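Long-range contacts in RNA-directed RNA polymerase (Infectious pancreatic necrosis virus, PDB 3ZED), which probably copies the viral genome as an RNA-dependent RNA polymerase, adding ribonucleotides to a growing RNA, and occurs both free and covalently attached to genomic RNA: residues B[30-35]-B[126-131]; B[49-54]-B[167-172]; B[219-224]-B[265-270]; B[392-397]-B[497-502]; B[722-727]-B[759-764]. All coordinates share one frame; numbering follows the deposited sequence.

In the fold
The five contacts are spread widely through one polymerase chain. Contacts 1 to 4 fall within the palm region, whereas contact 5 belongs to the C-terminal region. Along the chain contacts 1 and 2 interleave, since 30-35 and 49-54 precede both of their partners, 126-131 and 167-172; contacts 3, 4 and 5 then follow in series. No two touch. Contacts 3 and 5 have the closest centres, 29 Å apart, while contacts 1 and 5 lie 68 Å apart on opposite sides of the chain's centre. Contact 4 holds a loop to the four-stranded antiparallel sheet; the other four involve helices. Each ties together elements within its own region; none of the five joins the palm to the C-terminal region.

Contact 1 of 5, residues B[30-35]-B[126-131]; sequences LIPKRF and TLLKQL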
# COMPACT_ATOMS: atom_id res chain seq x y z
N LEU B 30 29.19 18.86 -19.74
CA LEU B 30 28.18 17.85 -20.07
C LEU B 30 27.65 17.19 -18.80
O LEU B 30 26.44 17.07 -18.61
CB LEU B 30 28.74 16.77 -21.03
CG LEU B 30 27.89 15.48 -21.20
CD1 LEU B 30 26.63 15.74 -22.02
CD2 LEU B 30 28.70 14.35 -21.79
N ILE B 31 28.57 16.77 -17.92
CA ILE B 31 28.21 16.10 -16.68
C ILE B 31 27.86 17.13 -15.61
O ILE B 31 28.72 17.90 -15.20
CB ILE B 31 29.32 15.12 -16.19
CG1 ILE B 31 29.89 14.22 -17.32
CG2 ILE B 31 28.88 14.33 -14.96
CD1 ILE B 31 28.89 13.28 -18.07
N PRO B 32 26.60 17.13 -15.11
CA PRO B 32 26.24 18.05 -14.02
C PRO B 32 27.02 17.69 -12.75
O PRO B 32 27.44 16.55 -12.59
CB PRO B 32 24.73 17.82 -13.84
CG PRO B 32 24.29 17.10 -15.11
CD PRO B 32 25.46 16.26 -15.47
N LYS B 33 27.26 18.67 -11.87
CA LYS B 33 27.99 18.38 -10.63
C LYS B 33 27.11 17.55 -9.68
O LYS B 33 25.88 17.72 -9.68
CB LYS B 33 28.44 19.68 -9.95
N ARG B 34 27.74 16.64 -8.90
CA ARG B 34 27.06 15.86 -7.88
C ARG B 34 26.39 16.80 -6.91
O ARG B 34 26.94 17.85 -6.58
CB ARG B 34 28.03 14.96 -7.08
CG ARG B 34 28.32 13.58 -7.65
CD ARG B 34 27.10 12.70 -7.87
NE ARG B 34 26.41 12.27 -6.65
CZ ARG B 34 26.70 11.17 -5.96
NH1 ARG B 34 27.73 10.41 -6.31
NH2 ARG B 34 25.97 10.83 -4.91
N PHE B 35 25.20 16.42 -6.46
CA PHE B 35 24.48 17.22 -5.50
C PHE B 35 25.03 16.92 -4.12
O PHE B 35 25.17 15.74 -3.76
CB PHE B 35 22.97 16.92 -5.59
CG PHE B 35 22.13 17.51 -4.48
CD1 PHE B 35 22.06 18.90 -4.29
CD2 PHE B 35 21.38 16.70 -3.65
CE1 PHE B 35 21.26 19.44 -3.28
CE2 PHE B 35 20.57 17.24 -2.64
CZ PHE B 35 20.51 18.60 -2.46
N THR B 126 27.54 7.30 -16.73
CA THR B 126 28.02 6.44 -17.82
C THR B 126 26.95 6.44 -18.92
O THR B 126 27.29 6.67 -20.07
CB THR B 126 28.40 5.03 -17.31
OG1 THR B 126 29.28 5.18 -16.19
CG2 THR B 126 29.10 4.20 -18.36
N LEU B 127 25.66 6.28 -18.54
CA LEU B 127 24.54 6.30 -19.49
C LEU B 127 24.44 7.68 -20.17
O LEU B 127 24.25 7.73 -21.39
CB LEU B 127 23.21 5.89 -18.81
CG LEU B 127 21.94 5.90 -19.67
CD1 LEU B 127 22.02 4.90 -20.83
CD2 LEU B 127 20.72 5.62 -18.83
N LEU B 128 24.63 8.77 -19.43
CA LEU B 128 24.57 10.13 -20.00
C LEU B 128 25.64 10.32 -21.08
O LEU B 128 25.36 10.94 -22.12
CB LEU B 128 24.72 11.22 -18.89
CG LEU B 128 24.79 12.69 -19.36
CD1 LEU B 128 23.53 13.08 -20.14
CD2 LEU B 128 24.96 13.63 -18.18
N LYS B 129 26.87 9.80 -20.83
CA LYS B 129 27.98 9.84 -21.80
C LYS B 129 27.59 9.06 -23.06
O LYS B 129 27.74 9.57 -24.17
CB LYS B 129 29.28 9.30 -21.19
CG LYS B 129 29.96 10.25 -20.20
CD LYS B 129 30.90 9.51 -19.25
CE LYS B 129 31.59 10.47 -18.32
NZ LYS B 129 32.11 9.78 -17.11
N GLN B 130 27.04 7.85 -22.88
CA GLN B 130 26.61 6.97 -23.96
C GLN B 130 25.49 7.61 -24.81
O GLN B 130 25.57 7.61 -26.03
CB GLN B 130 26.18 5.61 -23.41
CG GLN B 130 27.33 4.79 -22.83
CD GLN B 130 28.41 4.46 -23.82
OE1 GLN B 130 28.15 4.13 -24.98
NE2 GLN B 130 29.65 4.54 -23.40
N LEU B 131 24.49 8.22 -24.15
CA LEU B 131 23.40 8.91 -24.83
C LEU B 131 23.94 10.02 -25.72
O LEU B 131 23.50 10.15 -26.87
CB LEU B 131 22.39 9.48 -23.82
CG LEU B 131 21.54 8.49 -23.03
CD1 LEU B 131 20.91 9.18 -21.85
CD2 LEU B 131 20.44 7.84 -23.92
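Leu128 meets Leu30, Ile31 and Pro32 where an irregular N-terminal loop lies across helix 125-137, a loop-on-helix packing at the protein surface. The CB of Leu128 already points toward the loop, and CG, anti to the backbone N (chi1 175°), continues toward it. The branch point CG faces the Leu30 side chain, with Leu128 CG 4.4 Å from Leu30 CD1. Of the two methyls, CD2 does most of the touching: it lies 3.8 Å from Leu30 O, and Leu128 CD2 and Pro32 CD meet tip to tip at 3.8 Å. The same Leu128 CD2 also reaches Ile31 CD1 at 3.9 Å, so one methyl serves three consecutive residues. Leu30 O itself is bonded to Arg151 NH1, which ties the loop to a second helix, 143-156; Leu147 of that helix also packs on Leu128. Elsewhere on helix 125-137, Thr126, Gln130 and Leu131 touch helix 625-645. At the exposed margin the Ile31 and Lys129 side chains cross at about a right angle, and Lys129 CG and Lys129 CE each lie 3.9 Å from Ile31 CD1.

Contact 2 of 5, residues B[49-54]-B[167-172]; sequences AQFLKD and QLNRLL
Phe51 and Leu52 on helix 45-54 pack against Leu168 and its neighbours on helix 164-179, forming a nearly parallel helix pair. The short segments cross at -20°, and their axes come no closer than 10.9 Å, a wide spacing bridged by long apolar side chains.

Phe51 has the most surface buried here. With CG anti to the backbone N (chi1 169°), its ring extends across the gap and ends among three residues of the partner. Phe51 CE2 lies 3.7 Å from Leu168 CB, the two side chains sliding past each other in opposite directions. Farther along the ring, Phe51 CZ is 3.6 Å from Leu172 CD1. Both aliphatic groups approach obliquely to the ring.

Leu52 comes next. Its side chain crosses that of Leu168 at about a right angle, with Leu52 CD1 3.8 Å from Leu168 CD2. The second branch is shared: Leu52 CD2 lies 4.0 Å from Leu168 CD2 and 4.2 Å from Leu172 CD2. Leu168 therefore works with two different parts, its CB toward the aromatic ring and its CD2 toward both methyls of Leu52. Strands 456-459 and 462-465 extend this apolar layer, Leu459 touching Leu168 and Leu464 touching Leu52.

The polar margin is Asn169. Its ND2 bonds to Ser165 O one turn back in the same helix. The amide is turned 76° from the Phe51 ring plane, and Asn169 OD1 lies at the ring edge, near its plane, 3.4 Å from Phe51 CZ.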
# COMPACT_ATOMS: atom_id res chain seq x y z
N ALA B 49 12.40 20.05 17.80
CA ALA B 49 11.28 20.33 18.70
C ALA B 49 10.85 21.79 18.59
O ALA B 49 9.66 22.06 18.45
CB ALA B 49 11.65 19.98 20.14
N GLN B 50 11.82 22.73 18.59
CA GLN B 50 11.60 24.17 18.47
C GLN B 50 10.84 24.51 17.17
O GLN B 50 9.87 25.27 17.23
CB GLN B 50 12.94 24.91 18.53
CG GLN B 50 12.84 26.42 18.69
CD GLN B 50 14.19 27.06 18.47
OE1 GLN B 50 14.77 26.97 17.37
NE2 GLN B 50 14.75 27.66 19.52
N PHE B 51 11.29 23.95 16.02
CA PHE B 51 10.67 24.12 14.70
C PHE B 51 9.20 23.65 14.71
O PHE B 51 8.33 24.34 14.17
CB PHE B 51 11.48 23.34 13.63
CG PHE B 51 10.83 23.19 12.27
CD1 PHE B 51 11.01 24.16 11.28
CD2 PHE B 51 10.07 22.07 11.96
CE1 PHE B 51 10.45 24.01 10.01
CE2 PHE B 51 9.51 21.91 10.69
CZ PHE B 51 9.70 22.88 9.72
N LEU B 52 8.93 22.46 15.31
CA LEU B 52 7.57 21.92 15.38
C LEU B 52 6.69 22.76 16.31
O LEU B 52 5.52 23.00 16.01
CB LEU B 52 7.58 20.44 15.81
CG LEU B 52 8.24 19.46 14.83
CD1 LEU B 52 8.44 18.12 15.47
CD2 LEU B 52 7.45 19.31 13.55
N LYS B 53 7.29 23.26 17.40
CA LYS B 53 6.61 24.14 18.35
C LYS B 53 6.23 25.47 17.66
O LYS B 53 5.06 25.86 17.70
CB LYS B 53 7.47 24.37 19.60
N ASP B 54 7.20 26.09 16.93
CA ASP B 54 7.00 27.33 16.17
C ASP B 54 5.91 27.17 15.10
O ASP B 54 5.31 28.16 14.69
CB ASP B 54 8.31 27.78 15.49
CG ASP B 54 9.44 28.26 16.40
OD1 ASP B 54 9.20 28.41 17.62
OD2 ASP B 54 10.55 28.50 15.88
N GLN B 167 11.76 15.62 6.29
CA GLN B 167 10.81 14.80 7.06
C GLN B 167 9.90 15.66 7.93
O GLN B 167 8.70 15.42 7.98
CB GLN B 167 11.56 13.78 7.96
CG GLN B 167 12.23 12.64 7.21
CD GLN B 167 12.63 11.55 8.16
OE1 GLN B 167 13.72 11.58 8.74
NE2 GLN B 167 11.76 10.59 8.38
N LEU B 168 10.47 16.66 8.63
CA LEU B 168 9.75 17.56 9.53
C LEU B 168 8.77 18.46 8.76
O LEU B 168 7.62 18.60 9.19
CB LEU B 168 10.73 18.39 10.38
CG LEU B 168 11.54 17.58 11.41
CD1 LEU B 168 12.73 18.37 11.94
CD2 LEU B 168 10.68 17.10 12.56
N ASN B 169 9.20 19.02 7.62
CA ASN B 169 8.36 19.85 6.75
C ASN B 169 7.23 19.01 6.15
O ASN B 169 6.12 19.52 5.98
CB ASN B 169 9.18 20.49 5.64
CG ASN B 169 9.88 21.73 6.11
OD1 ASN B 169 9.26 22.76 6.38
ND2 ASN B 169 11.19 21.64 6.25
N ARG B 170 7.50 17.73 5.85
CA ARG B 170 6.50 16.78 5.35
C ARG B 170 5.40 16.58 6.39
O ARG B 170 4.22 16.58 6.02
CB ARG B 170 7.15 15.43 4.99
CG ARG B 170 6.19 14.37 4.51
CD ARG B 170 5.58 14.71 3.17
NE ARG B 170 4.74 13.61 2.67
CZ ARG B 170 4.12 13.63 1.50
NH1 ARG B 170 4.21 14.68 0.70
NH2 ARG B 170 3.37 12.59 1.13
N LEU B 171 5.77 16.47 7.68
CA LEU B 171 4.80 16.32 8.77
C LEU B 171 3.83 17.52 8.81
O LEU B 171 2.62 17.32 8.97
CB LEU B 171 5.50 16.14 10.12
CG LEU B 171 6.20 14.79 10.39
CD1 LEU B 171 6.85 14.81 11.76
CD2 LEU B 171 5.22 13.61 10.30
N LEU B 172 4.36 18.75 8.62
CA LEU B 172 3.55 19.98 8.58
C LEU B 172 2.55 19.93 7.41
O LEU B 172 1.39 20.27 7.60
CB LEU B 172 4.45 21.24 8.43
CG LEU B 172 5.53 21.50 9.49
CD1 LEU B 172 6.17 22.85 9.27
CD2 LEU B 172 4.98 21.40 10.92

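Contact 3 of 5, residues B[219-224]-B[265-270]; sequences WAPSWL and VLADSF
Ser222 and Asp268 carry the tight half of this contact, in which a carboxylate from helix 260-278 receives the start of the 3-10 segment 221-224. Two bonds join the pair. Ser222 N donates to Asp268 OD1 at 3.0 Å; the bond is nearly straight at 169°, and Asp268 OD1 accepts with its syn lone pair. A chi1 of 66° turns Ser222 OG to the carboxylate, where it is modelled 2.4 Å from Asp268 OD2, so short that the exact length is doubtful. Ala220 and Pro221 pack round the same carboxylate: Ala220 CB is 3.7 Å from Asp268 CG, and Pro221 CD is 3.3 Å from Asp268 OD1. A main-chain N-H and a hydroxyl directed at one buried carboxylate would tend to stabilise its ionised form.

The rest is looser. On the Pro221 side a single apolar pair remains, Pro221 CG to Ala267 CB at 3.7 Å, with Leu331 and Met334 of helix 326-340 also touching the proline. Toward the partly exposed margin stands Trp223, whose CD1 stays 4.6 Å from Asp268 OD2; its ring has a cation-pi partner in Arg79. Next to Ala267 along the helix, Leu266 touches Pro250 and Tyr251 of the predicted GTP site. On the face of the helix away from the loop, Ser269 OG and Ser269 N reach Val265 O from opposite faces of its carbonyl plane, the hydroxyl at 2.8 Å.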
# COMPACT_ATOMS: atom_id res chain seq x y z
N TRP B 219 -8.04 -16.74 17.44
CA TRP B 219 -6.89 -17.17 18.21
C TRP B 219 -5.74 -16.19 18.27
O TRP B 219 -5.67 -15.23 17.50
CB TRP B 219 -6.38 -18.49 17.62
CG TRP B 219 -7.37 -19.61 17.74
CD1 TRP B 219 -7.63 -20.36 18.86
CD2 TRP B 219 -8.30 -20.04 16.74
NE1 TRP B 219 -8.63 -21.27 18.59
CE2 TRP B 219 -9.08 -21.08 17.31
CE3 TRP B 219 -8.56 -19.64 15.42
CZ2 TRP B 219 -10.06 -21.76 16.58
CZ3 TRP B 219 -9.55 -20.30 14.71
CH2 TRP B 219 -10.29 -21.34 15.29
N ALA B 220 -4.81 -16.49 19.20
CA ALA B 220 -3.54 -15.77 19.34
C ALA B 220 -2.68 -16.09 18.10
O ALA B 220 -2.73 -17.23 17.62
CB ALA B 220 -2.84 -16.22 20.62
N PRO B 221 -1.91 -15.13 17.55
CA PRO B 221 -1.14 -15.42 16.32
C PRO B 221 -0.27 -16.68 16.33
O PRO B 221 -0.26 -17.37 15.31
CB PRO B 221 -0.27 -14.17 16.16
CG PRO B 221 -1.07 -13.10 16.77
CD PRO B 221 -1.76 -13.72 17.95
N SER B 222 0.46 -16.98 17.44
CA SER B 222 1.35 -18.15 17.53
C SER B 222 0.61 -19.48 17.34
O SER B 222 1.24 -20.47 16.94
CB SER B 222 2.08 -18.17 18.87
OG SER B 222 1.19 -18.38 19.96
N TRP B 223 -0.71 -19.51 17.62
CA TRP B 223 -1.53 -20.71 17.49
C TRP B 223 -1.83 -21.04 16.00
O TRP B 223 -2.39 -22.09 15.71
CB TRP B 223 -2.82 -20.56 18.29
CG TRP B 223 -2.64 -20.70 19.77
CD1 TRP B 223 -1.79 -19.99 20.57
CD2 TRP B 223 -3.40 -21.55 20.65
NE1 TRP B 223 -1.95 -20.37 21.89
CE2 TRP B 223 -2.95 -21.29 21.97
CE3 TRP B 223 -4.43 -22.48 20.45
CZ2 TRP B 223 -3.47 -21.98 23.08
CZ3 TRP B 223 -4.95 -23.15 21.55
CH2 TRP B 223 -4.47 -22.90 22.85
N LEU B 224 -1.47 -20.13 15.08
CA LEU B 224 -1.65 -20.33 13.64
C LEU B 224 -0.44 -21.09 13.04
O LEU B 224 -0.44 -21.42 11.84
CB LEU B 224 -1.88 -18.97 12.95
CG LEU B 224 -3.35 -18.53 12.75
CD1 LEU B 224 -4.10 -18.35 14.09
CD2 LEU B 224 -3.43 -17.27 11.90
N VAL B 265 5.16 -13.37 20.88
CA VAL B 265 4.94 -13.19 22.31
C VAL B 265 4.12 -11.90 22.54
O VAL B 265 3.10 -11.96 23.23
CB VAL B 265 6.28 -13.20 23.13
CG1 VAL B 265 6.07 -12.74 24.57
CG2 VAL B 265 6.94 -14.58 23.11
N LEU B 266 4.54 -10.77 21.94
CA LEU B 266 3.87 -9.48 22.12
C LEU B 266 2.47 -9.45 21.50
O LEU B 266 1.55 -8.98 22.16
CB LEU B 266 4.73 -8.34 21.56
CG LEU B 266 6.02 -7.99 22.33
CD1 LEU B 266 6.71 -6.82 21.69
CD2 LEU B 266 5.73 -7.70 23.84
N ALA B 267 2.32 -9.96 20.24
CA ALA B 267 1.02 -10.01 19.55
C ALA B 267 0.05 -10.93 20.30
O ALA B 267 -1.09 -10.54 20.50
CB ALA B 267 1.17 -10.45 18.11
N ASP B 268 0.54 -12.10 20.79
CA ASP B 268 -0.26 -13.04 21.59
C ASP B 268 -0.78 -12.38 22.86
O ASP B 268 -1.98 -12.46 23.14
CB ASP B 268 0.59 -14.26 22.02
CG ASP B 268 0.76 -15.39 21.03
OD1 ASP B 268 0.61 -15.15 19.81
OD2 ASP B 268 1.11 -16.51 21.47
N SER B 269 0.13 -11.76 23.63
CA SER B 269 -0.19 -11.13 24.91
C SER B 269 -1.15 -9.97 24.74
O SER B 269 -2.05 -9.83 25.56
CB SER B 269 1.09 -10.66 25.61
OG SER B 269 1.99 -11.73 25.82
N PHE B 270 -0.99 -9.16 23.67
CA PHE B 270 -1.87 -8.02 23.44
C PHE B 270 -3.31 -8.46 23.16
O PHE B 270 -4.22 -7.94 23.80
CB PHE B 270 -1.35 -7.11 22.31
CG PHE B 270 -2.21 -5.89 22.08
CD1 PHE B 270 -2.30 -4.89 23.05
CD2 PHE B 270 -2.95 -5.74 20.91
CE1 PHE B 270 -3.09 -3.76 22.85
CE2 PHE B 270 -3.75 -4.61 20.70
CZ PHE B 270 -3.81 -3.62 21.67

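Contact 4 of 5, residues B[392-397]-B[497-502]; sequences ILQDNT and PNPMTK
Asp395 accepts from Asn498 through the anti lone pair of OD2, on the side away from its other carboxylate oxygen. The bond is well formed nonetheless: Asn498 ND2 to Asp395 OD2 is 3.0 Å at 167°, and carboxylate and amide planes differ by only 17°. Asp395 has positive phi and sits in the two-residue turn of the hairpin formed by strands 389-394 and 397-403, part of the four-stranded sheet in the catalytic polymerase region.

The other end of the amide is fixed within its own loop. Asn498 OD1 accepts from Met500 N at 2.9 Å, making an Asx turn, while a type I turn spans Asn498 to Thr501; Tyr399 OH is a further partner of Asn498 ND2. Beside them the extended Gln394 chain lies against the loop, with Gln394 OE1 3.5 Å from Pro499 CD. Its NE2 bonds to Lys496 O and, weakly, to Asp395 OD2. Ile392 CG2 completes the apolar side, 4.1 Å from Pro499 CG.

Held at both its oxygen and its nitrogen, the Asn498 amide has a defined flip, and its N-H would help balance the probable negative charge of Asp395, joining hairpin turn to loop by a directional link.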
# COMPACT_ATOMS: atom_id res chain seq x y z
N ILE B 392 -11.09 8.96 -14.42
CA ILE B 392 -12.40 9.28 -14.96
C ILE B 392 -12.31 9.54 -16.46
O ILE B 392 -11.50 10.36 -16.93
CB ILE B 392 -13.09 10.46 -14.20
CG1 ILE B 392 -13.56 10.02 -12.81
CG2 ILE B 392 -14.27 11.07 -15.01
CD1 ILE B 392 -13.88 11.16 -11.84
N LEU B 393 -13.18 8.86 -17.21
CA LEU B 393 -13.38 9.07 -18.63
C LEU B 393 -14.75 9.71 -18.80
O LEU B 393 -15.76 9.07 -18.54
CB LEU B 393 -13.28 7.73 -19.40
CG LEU B 393 -13.22 7.75 -20.95
CD1 LEU B 393 -12.94 6.36 -21.48
CD2 LEU B 393 -14.54 8.18 -21.58
N GLN B 394 -14.78 10.99 -19.20
CA GLN B 394 -16.01 11.72 -19.51
C GLN B 394 -15.70 12.86 -20.45
O GLN B 394 -14.57 13.38 -20.43
CB GLN B 394 -16.77 12.20 -18.25
CG GLN B 394 -16.24 13.45 -17.56
CD GLN B 394 -17.12 13.77 -16.38
OE1 GLN B 394 -16.87 13.31 -15.27
NE2 GLN B 394 -18.19 14.53 -16.59
N ASP B 395 -16.68 13.22 -21.32
CA ASP B 395 -16.61 14.29 -22.31
C ASP B 395 -15.36 14.17 -23.23
O ASP B 395 -14.61 15.14 -23.41
CB ASP B 395 -16.66 15.67 -21.62
CG ASP B 395 -17.85 15.87 -20.71
OD1 ASP B 395 -18.99 15.62 -21.16
OD2 ASP B 395 -17.65 16.28 -19.55
N ASN B 396 -15.16 12.94 -23.79
CA ASN B 396 -14.04 12.59 -24.67
C ASN B 396 -12.68 13.01 -24.05
O ASN B 396 -11.76 13.44 -24.76
CB ASN B 396 -14.24 13.21 -26.07
CG ASN B 396 -13.33 12.64 -27.12
OD1 ASN B 396 -13.01 11.44 -27.12
ND2 ASN B 396 -12.85 13.48 -28.02
N THR B 397 -12.57 12.90 -22.71
CA THR B 397 -11.37 13.29 -21.98
C THR B 397 -11.05 12.25 -20.89
O THR B 397 -11.96 11.73 -20.25
CB THR B 397 -11.53 14.71 -21.38
OG1 THR B 397 -12.12 15.61 -22.33
CG2 THR B 397 -10.22 15.31 -20.89
N PRO B 497 -20.26 15.80 -12.36
CA PRO B 497 -19.69 17.05 -12.89
C PRO B 497 -18.28 16.83 -13.43
O PRO B 497 -17.52 16.02 -12.88
CB PRO B 497 -19.67 17.99 -11.67
CG PRO B 497 -19.62 17.06 -10.49
CD PRO B 497 -20.45 15.88 -10.90
N ASN B 498 -17.94 17.52 -14.52
CA ASN B 498 -16.63 17.41 -15.15
C ASN B 498 -15.52 17.72 -14.13
O ASN B 498 -15.62 18.71 -13.42
CB ASN B 498 -16.54 18.32 -16.38
CG ASN B 498 -15.24 18.17 -17.12
OD1 ASN B 498 -14.20 18.69 -16.69
ND2 ASN B 498 -15.27 17.40 -18.20
N PRO B 499 -14.46 16.89 -14.05
CA PRO B 499 -13.39 17.13 -13.07
C PRO B 499 -12.74 18.53 -13.11
O PRO B 499 -12.17 18.93 -12.09
CB PRO B 499 -12.37 16.04 -13.39
CG PRO B 499 -13.21 14.91 -13.87
CD PRO B 499 -14.22 15.61 -14.76
N MET B 500 -12.86 19.29 -14.22
CA MET B 500 -12.24 20.63 -14.33
C MET B 500 -13.14 21.77 -13.83
O MET B 500 -12.72 22.93 -13.86
CB MET B 500 -11.83 20.95 -15.78
CG MET B 500 -10.77 20.03 -16.38
SD MET B 500 -9.35 19.56 -15.33
CE MET B 500 -8.60 21.13 -15.00
N THR B 501 -14.37 21.46 -13.41
CA THR B 501 -15.34 22.45 -12.96
C THR B 501 -15.28 22.66 -11.44
O THR B 501 -14.79 21.79 -10.72
CB THR B 501 -16.76 22.01 -13.40
OG1 THR B 501 -17.13 20.82 -12.70
CG2 THR B 501 -16.88 21.79 -14.90
N LYS B 502 -15.82 23.80 -10.97
CA LYS B 502 -15.92 24.16 -9.55
C LYS B 502 -16.75 23.12 -8.81
O LYS B 502 -16.40 22.75 -7.70
CB LYS B 502 -16.54 25.56 -9.40
CG LYS B 502 -16.46 26.11 -7.98
CD LYS B 502 -17.65 27.02 -7.66
CE LYS B 502 -17.91 27.16 -6.18
NZ LYS B 502 -16.79 27.84 -5.47

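Contact 5 of 5, residues B[722-727]-B[759-764]; sequences KSAVWR and EATEEL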
# COMPACT_ATOMS: atom_id res chain seq x y z
N LYS B 722 -29.69 -5.72 7.27
CA LYS B 722 -30.80 -6.60 7.66
C LYS B 722 -30.31 -7.67 8.66
O LYS B 722 -31.00 -7.97 9.63
CB LYS B 722 -31.45 -7.25 6.43
N SER B 723 -29.09 -8.21 8.42
CA SER B 723 -28.44 -9.22 9.25
C SER B 723 -28.21 -8.68 10.66
O SER B 723 -27.65 -7.58 10.82
CB SER B 723 -27.12 -9.66 8.63
OG SER B 723 -26.36 -10.38 9.58
N ALA B 724 -28.63 -9.45 11.68
CA ALA B 724 -28.49 -9.10 13.10
C ALA B 724 -27.02 -9.13 13.53
O ALA B 724 -26.61 -8.28 14.31
CB ALA B 724 -29.32 -10.03 13.96
N VAL B 725 -26.22 -10.06 12.96
CA VAL B 725 -24.78 -10.18 13.22
C VAL B 725 -24.09 -8.88 12.77
O VAL B 725 -23.26 -8.32 13.51
CB VAL B 725 -24.16 -11.44 12.51
CG1 VAL B 725 -22.64 -11.47 12.65
CG2 VAL B 725 -24.78 -12.74 13.03
N TRP B 726 -24.46 -8.38 11.58
CA TRP B 726 -23.91 -7.16 10.99
C TRP B 726 -24.39 -5.94 11.78
O TRP B 726 -23.60 -5.04 12.01
CB TRP B 726 -24.31 -7.06 9.51
CG TRP B 726 -23.76 -8.13 8.60
CD1 TRP B 726 -23.06 -9.25 8.96
CD2 TRP B 726 -23.88 -8.18 7.17
NE1 TRP B 726 -22.72 -9.98 7.84
CE2 TRP B 726 -23.23 -9.36 6.73
CE3 TRP B 726 -24.46 -7.33 6.21
CZ2 TRP B 726 -23.13 -9.71 5.37
CZ3 TRP B 726 -24.40 -7.70 4.87
CH2 TRP B 726 -23.72 -8.86 4.46
N ARG B 727 -25.65 -5.96 12.25
CA ARG B 727 -26.23 -4.90 13.08
C ARG B 727 -25.46 -4.77 14.39
O ARG B 727 -25.19 -3.65 14.82
CB ARG B 727 -27.71 -5.15 13.34
CG ARG B 727 -28.59 -4.38 12.38
CD ARG B 727 -30.03 -4.36 12.83
NE ARG B 727 -30.73 -5.50 12.27
CZ ARG B 727 -31.49 -6.36 12.95
NH1 ARG B 727 -31.67 -6.21 14.26
NH2 ARG B 727 -32.07 -7.38 12.33
N GLU B 759 -32.01 -16.49 15.56
CA GLU B 759 -33.08 -15.86 16.34
C GLU B 759 -32.53 -15.28 17.64
O GLU B 759 -32.96 -14.19 18.03
CB GLU B 759 -34.23 -16.84 16.61
CG GLU B 759 -35.09 -17.12 15.39
CD GLU B 759 -36.08 -16.04 15.02
OE1 GLU B 759 -35.70 -15.11 14.26
OE2 GLU B 759 -37.25 -16.13 15.46
N ALA B 760 -31.56 -15.96 18.29
CA ALA B 760 -30.91 -15.48 19.51
C ALA B 760 -30.11 -14.16 19.25
O ALA B 760 -30.24 -13.20 20.01
CB ALA B 760 -30.00 -16.55 20.09
N THR B 761 -29.35 -14.10 18.15
CA THR B 761 -28.59 -12.89 17.77
C THR B 761 -29.58 -11.74 17.42
O THR B 761 -29.35 -10.59 17.81
CB THR B 761 -27.61 -13.23 16.65
OG1 THR B 761 -26.74 -14.25 17.14
CG2 THR B 761 -26.80 -12.01 16.17
N GLU B 762 -30.70 -12.10 16.75
CA GLU B 762 -31.81 -11.22 16.36
C GLU B 762 -32.43 -10.56 17.60
O GLU B 762 -32.61 -9.34 17.60
CB GLU B 762 -32.86 -12.04 15.59
CG GLU B 762 -33.90 -11.23 14.85
CD GLU B 762 -33.34 -10.55 13.62
OE1 GLU B 762 -33.23 -11.22 12.56
OE2 GLU B 762 -32.97 -9.36 13.72
N GLU B 763 -32.71 -11.35 18.65
CA GLU B 763 -33.30 -10.87 19.89
C GLU B 763 -32.28 -10.03 20.69
O GLU B 763 -32.66 -9.01 21.28
CB GLU B 763 -33.83 -12.05 20.73
CG GLU B 763 -35.07 -12.71 20.14
CD GLU B 763 -35.51 -14.01 20.80
OE1 GLU B 763 -34.94 -14.37 21.85
OE2 GLU B 763 -36.42 -14.67 20.25
N LEU B 764 -30.99 -10.44 20.67
CA LEU B 764 -29.93 -9.74 21.40
C LEU B 764 -29.61 -8.38 20.76
O LEU B 764 -29.36 -7.43 21.49
CB LEU B 764 -28.67 -10.61 21.52
CG LEU B 764 -28.75 -11.77 22.55
CD1 LEU B 764 -27.75 -12.85 22.24
CD2 LEU B 764 -28.55 -11.28 23.97
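Arg727 and Glu762 form a salt bridge between helices 724-732 and 757-771 of the C-terminal region. Arg727 NH2 donates to Glu762 OE2 at 2.6 Å and 156°, and Glu762 OE2 accepts through its syn lone pair, on the side of its other oxygen; the two flat groups are only 18° apart. The oxygen meets the edge of the guanidinium; Glu762 OE1 stays 4.0 Å from Arg727 NH2, making this a one-oxygen bridge. Beneath it the helices are close: Ala724 CB lies 3.7 Å from Glu762 CA, and the Val725 and Thr761 side chains meet through their methyls, CG2 to CG2, at 3.8 Å.

The second shell sets the charged groups. Arg727 NH2 also donates to Lys722 O at 3.0 Å, and the chain bends at chi3 (-90°), bringing one guanidinium face over Ala724 CA, 4.0 Å above the plane. Glu762 bends at chi2, turning its carboxylate toward the arginine. Thr761 OG1 is bonded to Trp757 O in its own helix, while its methyl packs on Val725. Ser723 occupies the N-cap of helix 724-732, its OG accepting weakly from Trp726 N. Farther out, Val725 and Thr761 both touch Ala750 of helix 740-752.

One guanidinium nitrogen thus serves a carbonyl and a carboxylate together, coupling the approach to the first helix with the side of the second. The nearby guanidinium would probably favour the ionised form of Glu762 at this partly exposed edge.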